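PKS_KS domain-containing protein (Photorhabdus luminescens subsp. laumondii, PDB 6SMO) probably catalyses the carbon-carbon condensation that extends an acyl chain, as a ketosynthase of the beta-ketoacyl-ACP synthase family. Local coordinates at residues Gln244-Asp256 with Thr394-Tyr408. Sequence-based numbering, arbitrary orientation.
Sequences QQAATCPFSLERD and TINYQTPDPDCDLDY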
ATOM      1  N   GLN B 244     -23.609  10.157  18.379  1.00 48.61           N
ATOM      2  CA  GLN B 244     -22.247   9.981  17.799  1.00 47.37           C
ATOM      3  C   GLN B 244     -22.295   9.004  16.615  1.00 46.71           C
ATOM      4  O   GLN B 244     -21.343   9.020  15.810  1.00 45.37           O
ATOM      5  CB  GLN B 244     -21.266   9.501  18.871  1.00 47.19           C
ATOM      6  CG  GLN B 244     -20.833  10.598  19.837  1.00 47.09           C
ATOM      7  CD  GLN B 244     -19.986  11.661  19.181  1.00 46.38           C
ATOM      8  OE1 GLN B 244     -19.210  11.392  18.266  1.00 45.17           O
ATOM      9  NE2 GLN B 244     -20.126  12.890  19.652  1.00 46.16           N
ATOM     10  N   GLN B 245     -23.351   8.189  16.515  1.00 46.60           N
ATOM     11  CA  GLN B 245     -23.574   7.236  15.391  1.00 46.29           C
ATOM     12  C   GLN B 245     -23.854   8.011  14.097  1.00 46.43           C
ATOM     13  O   GLN B 245     -23.556   7.469  13.015  1.00 46.90           O
ATOM     14  CB  GLN B 245     -24.728   6.284  15.713  1.00 46.48           C
ATOM     15  CG  GLN B 245     -24.408   5.299  16.827  1.00 46.46           C
ATOM     16  CD  GLN B 245     -25.501   4.278  17.026  1.00 46.57           C
ATOM     17  OE1 GLN B 245     -26.685   4.563  16.861  1.00 46.80           O
ATOM     18  NE2 GLN B 245     -25.106   3.068  17.387  1.00 46.66           N
ATOM     19  N   ALA B 246     -24.402   9.228  14.208  1.00 46.25           N
ATOM     20  CA  ALA B 246     -24.767  10.111  13.074  1.00 46.07           C
ATOM     21  C   ALA B 246     -23.530  10.837  12.525  1.00 45.36           C
ATOM     22  O   ALA B 246     -23.656  11.466  11.456  1.00 45.51           O
ATOM     23  CB  ALA B 246     -25.828  11.093  13.510  1.00 46.78           C
ATOM     24  N   ALA B 247     -22.389  10.756  13.222  1.00 44.60           N
ATOM     25  CA  ALA B 247     -21.118  11.436  12.866  1.00 43.77           C
ATOM     26  C   ALA B 247     -20.655  11.011  11.467  1.00 42.88           C
ATOM     27  O   ALA B 247     -20.061  11.856  10.766  1.00 42.51           O
ATOM     28  CB  ALA B 247     -20.062  11.143  13.905  1.00 43.85           C
ATOM     29  N   THR B 248     -20.908   9.753  11.084  1.00 42.65           N
ATOM     30  CA  THR B 248     -20.681   9.216   9.712  1.00 41.95           C
ATOM     31  C   THR B 248     -22.010   9.267   8.946  1.00 41.53           C
ATOM     32  O   THR B 248     -22.902   8.449   9.249  1.00 42.39           O
ATOM     33  CB  THR B 248     -20.031   7.822   9.738  1.00 41.63           C
ATOM     34  OG1 THR B 248     -19.974   7.341   8.395  1.00 40.67           O
ATOM     35  CG2 THR B 248     -20.752   6.810  10.603  1.00 41.81           C
ATOM     36  N   CYS B 249     -22.136  10.214   8.009  1.00 40.77           N
ATOM     37  CA  CYS B 249     -23.352  10.467   7.189  1.00 40.40           C
ATOM     38  C   CYS B 249     -22.946  10.754   5.744  1.00 40.07           C
ATOM     39  O   CYS B 249     -22.880  11.911   5.334  1.00 39.69           O
ATOM     40  CB  CYS B 249     -24.164  11.623   7.763  1.00 40.40           C
ATOM     41  SG  CYS B 249     -23.173  13.093   8.135  1.00 39.81           S
ATOM     42  N   PRO B 250     -22.641   9.711   4.938  1.00 39.68           N
ATOM     43  CA  PRO B 250     -22.234   9.891   3.542  1.00 39.76           C
ATOM     44  C   PRO B 250     -23.297  10.574   2.665  1.00 40.07           C
ATOM     45  O   PRO B 250     -24.457  10.208   2.761  1.00 40.13           O
ATOM     46  CB  PRO B 250     -21.992   8.459   3.036  1.00 39.46           C
ATOM     47  CG  PRO B 250     -21.754   7.649   4.292  1.00 39.38           C
ATOM     48  CD  PRO B 250     -22.634   8.296   5.339  1.00 39.52           C
ATOM     49  N   PHE B 251     -22.866  11.549   1.854  1.00 40.29           N
ATOM     50  CA  PHE B 251     -23.669  12.293   0.843  1.00 40.04           C
ATOM     51  C   PHE B 251     -24.630  13.282   1.521  1.00 40.72           C
ATOM     52  O   PHE B 251     -25.426  13.914   0.796  1.00 40.89           O
ATOM     53  CB  PHE B 251     -24.421  11.325  -0.076  1.00 39.48           C
ATOM     54  CG  PHE B 251     -23.561  10.252  -0.693  1.00 39.13           C
ATOM     55  CD1 PHE B 251     -22.626  10.566  -1.668  1.00 39.12           C
ATOM     56  CD2 PHE B 251     -23.682   8.927  -0.297  1.00 38.74           C
ATOM     57  CE1 PHE B 251     -21.833   9.580  -2.235  1.00 39.04           C
ATOM     58  CE2 PHE B 251     -22.888   7.942  -0.865  1.00 38.50           C
ATOM     59  CZ  PHE B 251     -21.965   8.270  -1.832  1.00 38.74           C
ATOM     60  N   SER B 252     -24.547  13.433   2.848  1.00 40.96           N
ATOM     61  CA  SER B 252     -25.346  14.400   3.645  1.00 41.94           C
ATOM     62  C   SER B 252     -24.619  15.749   3.684  1.00 42.48           C
ATOM     63  O   SER B 252     -23.376  15.753   3.594  1.00 41.95           O
ATOM     64  CB  SER B 252     -25.611  13.884   5.035  1.00 42.24           C
ATOM     65  OG  SER B 252     -26.362  12.680   4.995  1.00 42.53           O
ATOM     66  N   LEU B 253     -25.375  16.841   3.827  1.00 42.97           N
ATOM     67  CA  LEU B 253     -24.858  18.237   3.839  1.00 43.44           C
ATOM     68  C   LEU B 253     -24.099  18.508   5.147  1.00 43.26           C
ATOM     69  O   LEU B 253     -23.286  19.453   5.164  1.00 43.49           O
ATOM     70  CB  LEU B 253     -26.041  19.197   3.658  1.00 44.19           C
ATOM     71  CG  LEU B 253     -25.702  20.682   3.512  1.00 45.00           C
ATOM     72  CD1 LEU B 253     -24.636  20.914   2.449  1.00 45.01           C
ATOM     73  CD2 LEU B 253     -26.952  21.486   3.187  1.00 45.29           C
ATOM     74  N   GLU B 254     -24.341  17.705   6.192  1.00 43.22           N
ATOM     75  CA  GLU B 254     -23.769  17.890   7.556  1.00 43.23           C
ATOM     76  C   GLU B 254     -22.365  17.277   7.665  1.00 41.97           C
ATOM     77  O   GLU B 254     -21.652  17.643   8.619  1.00 42.48           O
ATOM     78  CB  GLU B 254     -24.675  17.258   8.618  1.00 44.07           C
ATOM     79  CG  GLU B 254     -25.947  18.042   8.892  1.00 45.02           C
ATOM     80  CD  GLU B 254     -27.122  17.729   7.981  1.00 45.24           C
ATOM     81  OE1 GLU B 254     -26.909  17.092   6.929  1.00 45.09           O
ATOM     82  OE2 GLU B 254     -28.252  18.122   8.329  1.00 46.53           O
ATOM     83  N   ARG B 255     -21.983  16.380   6.746  1.00 40.60           N
ATOM     84  CA  ARG B 255     -20.737  15.564   6.833  1.00 40.14           C
ATOM     85  C   ARG B 255     -19.511  16.482   6.960  1.00 40.53           C
ATOM     86  O   ARG B 255     -19.493  17.537   6.294  1.00 40.68           O
ATOM     87  CB  ARG B 255     -20.617  14.632   5.623  1.00 39.29           C
ATOM     88  CG  ARG B 255     -20.266  15.319   4.310  1.00 38.95           C
ATOM     89  CD  ARG B 255     -20.328  14.347   3.147  1.00 38.67           C
ATOM     90  NE  ARG B 255     -19.844  14.922   1.898  1.00 38.52           N
ATOM     91  CZ  ARG B 255     -20.562  15.665   1.055  1.00 38.40           C
ATOM     92  NH1 ARG B 255     -21.829  15.948   1.313  1.00 38.14           N
ATOM     93  NH2 ARG B 255     -20.004  16.125  -0.051  1.00 38.22           N
ATOM     94  N   ASP B 256     -18.533  16.088   7.787  1.00 40.98           N
ATOM     95  CA  ASP B 256     -17.313  16.886   8.092  1.00 41.52           C
ATOM     96  C   ASP B 256     -16.083  15.989   8.312  1.00 41.16           C
ATOM     97  O   ASP B 256     -15.070  16.519   8.813  1.00 41.41           O
ATOM     98  CB  ASP B 256     -17.539  17.761   9.329  1.00 42.72           C
ATOM     99  CG  ASP B 256     -17.752  16.969  10.609  1.00 43.06           C
ATOM    100  OD1 ASP B 256     -18.459  15.944  10.555  1.00 43.43           O
ATOM    101  OD2 ASP B 256     -17.198  17.377  11.648  1.00 44.58           O
ATOM    102  N   THR B 394     -27.838   3.721   2.945  1.00 36.21           N
ATOM    103  CA  THR B 394     -26.913   4.718   3.550  1.00 36.57           C
ATOM    104  C   THR B 394     -27.654   5.408   4.701  1.00 36.88           C
ATOM    105  O   THR B 394     -28.487   6.288   4.413  1.00 37.18           O
ATOM    106  CB  THR B 394     -26.419   5.732   2.509  1.00 36.40           C
ATOM    107  OG1 THR B 394     -26.029   5.024   1.333  1.00 36.75           O
ATOM    108  CG2 THR B 394     -25.260   6.568   3.006  1.00 36.35           C
ATOM    109  N   ILE B 395     -27.382   5.007   5.947  1.00 37.16           N
ATOM    110  CA  ILE B 395     -28.105   5.511   7.154  1.00 37.91           C
ATOM    111  C   ILE B 395     -27.549   6.887   7.542  1.00 38.37           C
ATOM    112  O   ILE B 395     -26.518   7.298   6.973  1.00 38.13           O
ATOM    113  CB  ILE B 395     -28.037   4.507   8.326  1.00 38.00           C
ATOM    114  CG1 ILE B 395     -26.616   4.324   8.870  1.00 37.92           C
ATOM    115  CG2 ILE B 395     -28.662   3.179   7.927  1.00 37.89           C
ATOM    116  CD1 ILE B 395     -26.569   3.811  10.292  1.00 37.98           C
ATOM    117  N   ASN B 396     -28.231   7.561   8.475  1.00 39.33           N
ATOM    118  CA  ASN B 396     -27.855   8.891   9.031  1.00 39.71           C
ATOM    119  C   ASN B 396     -27.953   9.961   7.935  1.00 40.47           C
ATOM    120  O   ASN B 396     -27.236  10.977   8.044  1.00 40.53           O
ATOM    121  CB  ASN B 396     -26.461   8.864   9.664  1.00 39.55           C
ATOM    122  CG  ASN B 396     -26.256   7.691  10.601  1.00 39.33           C
ATOM    123  OD1 ASN B 396     -27.192   7.250  11.265  1.00 39.18           O
ATOM    124  ND2 ASN B 396     -25.036   7.185  10.665  1.00 39.30           N
ATOM    125  N   TYR B 397     -28.816   9.756   6.932  1.00 40.98           N
ATOM    126  CA  TYR B 397     -29.067  10.726   5.834  1.00 41.89           C
ATOM    127  C   TYR B 397     -29.998  11.827   6.356  1.00 43.35           C
ATOM    128  O   TYR B 397     -31.217  11.582   6.478  1.00 43.96           O
ATOM    129  CB  TYR B 397     -29.639  10.040   4.591  1.00 41.10           C
ATOM    130  CG  TYR B 397     -29.613  10.906   3.357  1.00 40.81           C
ATOM    131  CD1 TYR B 397     -28.475  10.993   2.571  1.00 40.42           C
ATOM    132  CD2 TYR B 397     -30.716  11.658   2.983  1.00 40.83           C
ATOM    133  CE1 TYR B 397     -28.435  11.792   1.440  1.00 40.39           C
ATOM    134  CE2 TYR B 397     -30.693  12.462   1.854  1.00 40.79           C
ATOM    135  CZ  TYR B 397     -29.549  12.530   1.080  1.00 40.49           C
ATOM    136  OH  TYR B 397     -29.517  13.319  -0.034  1.00 40.83           O
ATOM    137  N   GLN B 398     -29.428  12.996   6.661  1.00 45.30           N
ATOM    138  CA  GLN B 398     -30.133  14.152   7.276  1.00 46.21           C
ATOM    139  C   GLN B 398     -30.582  15.101   6.155  1.00 47.43           C
ATOM    140  O   GLN B 398     -31.539  14.741   5.440  1.00 47.50           O
ATOM    141  CB  GLN B 398     -29.227  14.802   8.326  1.00 46.58           C
ATOM    142  CG  GLN B 398     -28.923  13.893   9.510  1.00 46.46           C
ATOM    143  CD  GLN B 398     -27.719  14.353  10.296  1.00 46.61           C
ATOM    144  OE1 GLN B 398     -27.571  15.532  10.612  1.00 46.82           O
ATOM    145  NE2 GLN B 398     -26.843  13.417  10.623  1.00 46.53           N
ATOM    146  N   THR B 399     -29.917  16.251   5.994  1.00 48.00           N
ATOM    147  CA  THR B 399     -30.240  17.278   4.967  1.00 48.78           C
ATOM    148  C   THR B 399     -29.604  16.870   3.640  1.00 48.80           C
ATOM    149  O   THR B 399     -28.410  16.584   3.593  1.00 49.06           O
ATOM    150  CB  THR B 399     -29.773  18.673   5.401  1.00 49.01           C
ATOM    151  OG1 THR B 399     -30.184  18.887   6.751  1.00 49.65           O
ATOM    152  CG2 THR B 399     -30.324  19.778   4.526  1.00 49.40           C
ATOM    153  N   PRO B 400     -30.374  16.823   2.527  1.00 49.42           N
ATOM    154  CA  PRO B 400     -29.812  16.484   1.219  1.00 49.29           C
ATOM    155  C   PRO B 400     -28.910  17.602   0.671  1.00 49.73           C
ATOM    156  O   PRO B 400     -29.319  18.748   0.698  1.00 49.45           O
ATOM    157  CB  PRO B 400     -31.048  16.283   0.329  1.00 49.42           C
ATOM    158  CG  PRO B 400     -32.120  17.135   0.978  1.00 49.42           C
ATOM    159  CD  PRO B 400     -31.821  17.088   2.464  1.00 49.35           C
ATOM    160  N   ASP B 401     -27.712  17.236   0.204  1.00 49.79           N
ATOM    161  CA  ASP B 401     -26.716  18.163  -0.400  1.00 50.70           C
ATOM    162  C   ASP B 401     -27.154  18.477  -1.829  1.00 51.20           C
ATOM    163  O   ASP B 401     -27.488  17.564  -2.581  1.00 50.91           O
ATOM    164  CB  ASP B 401     -25.311  17.556  -0.360  1.00 50.51           C
ATOM    165  CG  ASP B 401     -24.185  18.557  -0.568  1.00 50.69           C
ATOM    166  OD1 ASP B 401     -24.229  19.294  -1.573  1.00 50.98           O
ATOM    167  OD2 ASP B 401     -23.269  18.587   0.276  1.00 51.48           O
ATOM    168  N   PRO B 402     -27.185  19.764  -2.251  1.00 51.89           N
ATOM    169  CA  PRO B 402     -27.543  20.108  -3.628  1.00 51.56           C
ATOM    170  C   PRO B 402     -26.552  19.571  -4.676  1.00 50.72           C
ATOM    171  O   PRO B 402     -26.983  19.285  -5.778  1.00 50.10           O
ATOM    172  CB  PRO B 402     -27.567  21.646  -3.635  1.00 52.49           C
ATOM    173  CG  PRO B 402     -26.704  22.047  -2.458  1.00 52.86           C
ATOM    174  CD  PRO B 402     -26.907  20.953  -1.430  1.00 52.52           C
ATOM    175  N   ASP B 403     -25.270  19.441  -4.313  1.00 50.55           N
ATOM    176  CA  ASP B 403     -24.183  18.947  -5.205  1.00 50.12           C
ATOM    177  C   ASP B 403     -24.323  17.431  -5.389  1.00 49.49           C
ATOM    178  O   ASP B 403     -24.256  16.971  -6.547  1.00 50.86           O
ATOM    179  CB  ASP B 403     -22.800  19.312  -4.660  1.00 49.81           C
ATOM    180  CG  ASP B 403     -22.538  20.807  -4.583  1.00 50.22           C
ATOM    181  OD1 ASP B 403     -23.093  21.546  -5.422  1.00 49.93           O
ATOM    182  OD2 ASP B 403     -21.779  21.221  -3.684  1.00 50.56           O
ATOM    183  N   CYS B 404     -24.493  16.691  -4.288  1.00 48.46           N
ATOM    184  CA  CYS B 404     -24.754  15.225  -4.266  1.00 47.09           C
ATOM    185  C   CYS B 404     -26.260  14.978  -4.426  1.00 46.80           C
ATOM    186  O   CYS B 404     -26.964  14.943  -3.395  1.00 47.60           O
ATOM    187  CB  CYS B 404     -24.247  14.597  -2.970  1.00 46.38           C
ATOM    188  SG  CYS B 404     -22.468  14.808  -2.707  1.00 45.09           S
ATOM    189  N   ASP B 405     -26.730  14.813  -5.668  1.00 45.87           N
ATOM    190  CA  ASP B 405     -28.177  14.740  -6.016  1.00 45.60           C
ATOM    191  C   ASP B 405     -28.476  13.450  -6.795  1.00 45.06           C
ATOM    192  O   ASP B 405     -29.354  13.490  -7.680  1.00 45.53           O
ATOM    193  CB  ASP B 405     -28.615  15.990  -6.788  1.00 45.83           C
ATOM    194  CG  ASP B 405     -27.896  16.194  -8.113  1.00 45.65           C
ATOM    195  OD1 ASP B 405     -26.738  15.743  -8.228  1.00 44.65           O
ATOM    196  OD2 ASP B 405     -28.501  16.800  -9.019  1.00 45.91           O
ATOM    197  N   LEU B 406     -27.790  12.349  -6.466  1.00 44.46           N
ATOM    198  CA  LEU B 406     -28.076  10.988  -6.999  1.00 44.01           C
ATOM    199  C   LEU B 406     -28.895  10.213  -5.960  1.00 42.52           C
ATOM    200  O   LEU B 406     -29.075  10.731  -4.841  1.00 43.39           O
ATOM    201  CB  LEU B 406     -26.759  10.269  -7.310  1.00 44.28           C
ATOM    202  CG  LEU B 406     -25.895  10.901  -8.402  1.00 44.87           C
ATOM    203  CD1 LEU B 406     -24.476  10.353  -8.357  1.00 44.83           C
ATOM    204  CD2 LEU B 406     -26.505  10.684  -9.778  1.00 45.32           C
ATOM    205  N   ASP B 407     -29.376   9.019  -6.324  1.00 41.46           N
ATOM    206  CA  ASP B 407     -30.115   8.097  -5.419  1.00 40.46           C
ATOM    207  C   ASP B 407     -29.095   7.402  -4.509  1.00 39.74           C
ATOM    208  O   ASP B 407     -28.291   6.608  -5.032  1.00 39.89           O
ATOM    209  CB  ASP B 407     -30.949   7.091  -6.219  1.00 39.92           C
ATOM    210  CG  ASP B 407     -31.805   6.160  -5.373  1.00 39.61           C
ATOM    211  OD1 ASP B 407     -31.768   6.283  -4.131  1.00 39.06           O
ATOM    212  OD2 ASP B 407     -32.505   5.315  -5.967  1.00 39.04           O
ATOM    213  N   TYR B 408     -29.128   7.697  -3.204  1.00 39.28           N
ATOM    214  CA  TYR B 408     -28.165   7.183  -2.193  1.00 38.92           C
ATOM    215  C   TYR B 408     -28.845   6.190  -1.240  1.00 39.58           C
ATOM    216  O   TYR B 408     -28.182   5.763  -0.270  1.00 39.49           O
ATOM    217  CB  TYR B 408     -27.517   8.343  -1.434  1.00 38.59           C
ATOM    218  CG  TYR B 408     -26.743   9.289  -2.315  1.00 37.87           C
ATOM    219  CD1 TYR B 408     -25.660   8.846  -3.058  1.00 37.30           C
ATOM    220  CD2 TYR B 408     -27.095  10.625  -2.416  1.00 37.70           C
ATOM    221  CE1 TYR B 408     -24.948   9.706  -3.880  1.00 37.45           C
ATOM    222  CE2 TYR B 408     -26.393  11.497  -3.230  1.00 37.78           C
ATOM    223  CZ  TYR B 408     -25.314  11.038  -3.964  1.00 37.78           C
ATOM    224  OH  TYR B 408     -24.618  11.892  -4.769  1.00 38.00           O
TER
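Phe-251 lays its ring flat on that of Tyr-408 in an offset stack, the centroids 3.9 Å apart and the planes 7° from parallel. Its CB also sits over the same tyrosine face, a CH-pi contact, while Cys-404 SG and Thr-394 CG2 border the phenylalanine edge. Two flat rings suit this buried place, and the tyrosine keeps its hydroxyl for Ser-344 of helix 337-350.

At the more exposed end, Glu-254 bends at chi2 (87°) and turns its carboxylate to Thr-399: OE2 takes the hydroxyl OG1 at 2.6 Å, and OE1 accepts the backbone N at 3.3 Å through its syn lone pair. Threonine adds that hydroxyl to its backbone N-H, engaging both oxygens. Beside it, Leu-253 N bonds Thr-399 O at 3.1 Å.

Near buried Thr-248, Asn-396 supplies an amide donor, ND2 reaching Thr-248 O at 2.9 Å almost straight.

Arginine's several N-H groups suit several acceptors: Arg-255 NH1 grips Ser-252 O at 2.8 Å and forms a salt bridge with Asp-401 OD2 at 3.2 Å, whereas NE and NH2 hold Thr-336 O and Ala-337 O. Asp-401's second oxygen accepts Asp-403 N, an Asx turn.

Consecutive beta turns shape 244-256: type II (Cys-249 to Ser-252), with Pro-250 second and Phe-251 third at positive phi (73°), then type I (Ser-252 to Arg-255). The side chains they present tie it to 394-408, joining two irregular loops of the thiolase-like ketosynthase fold beside helix 337-350.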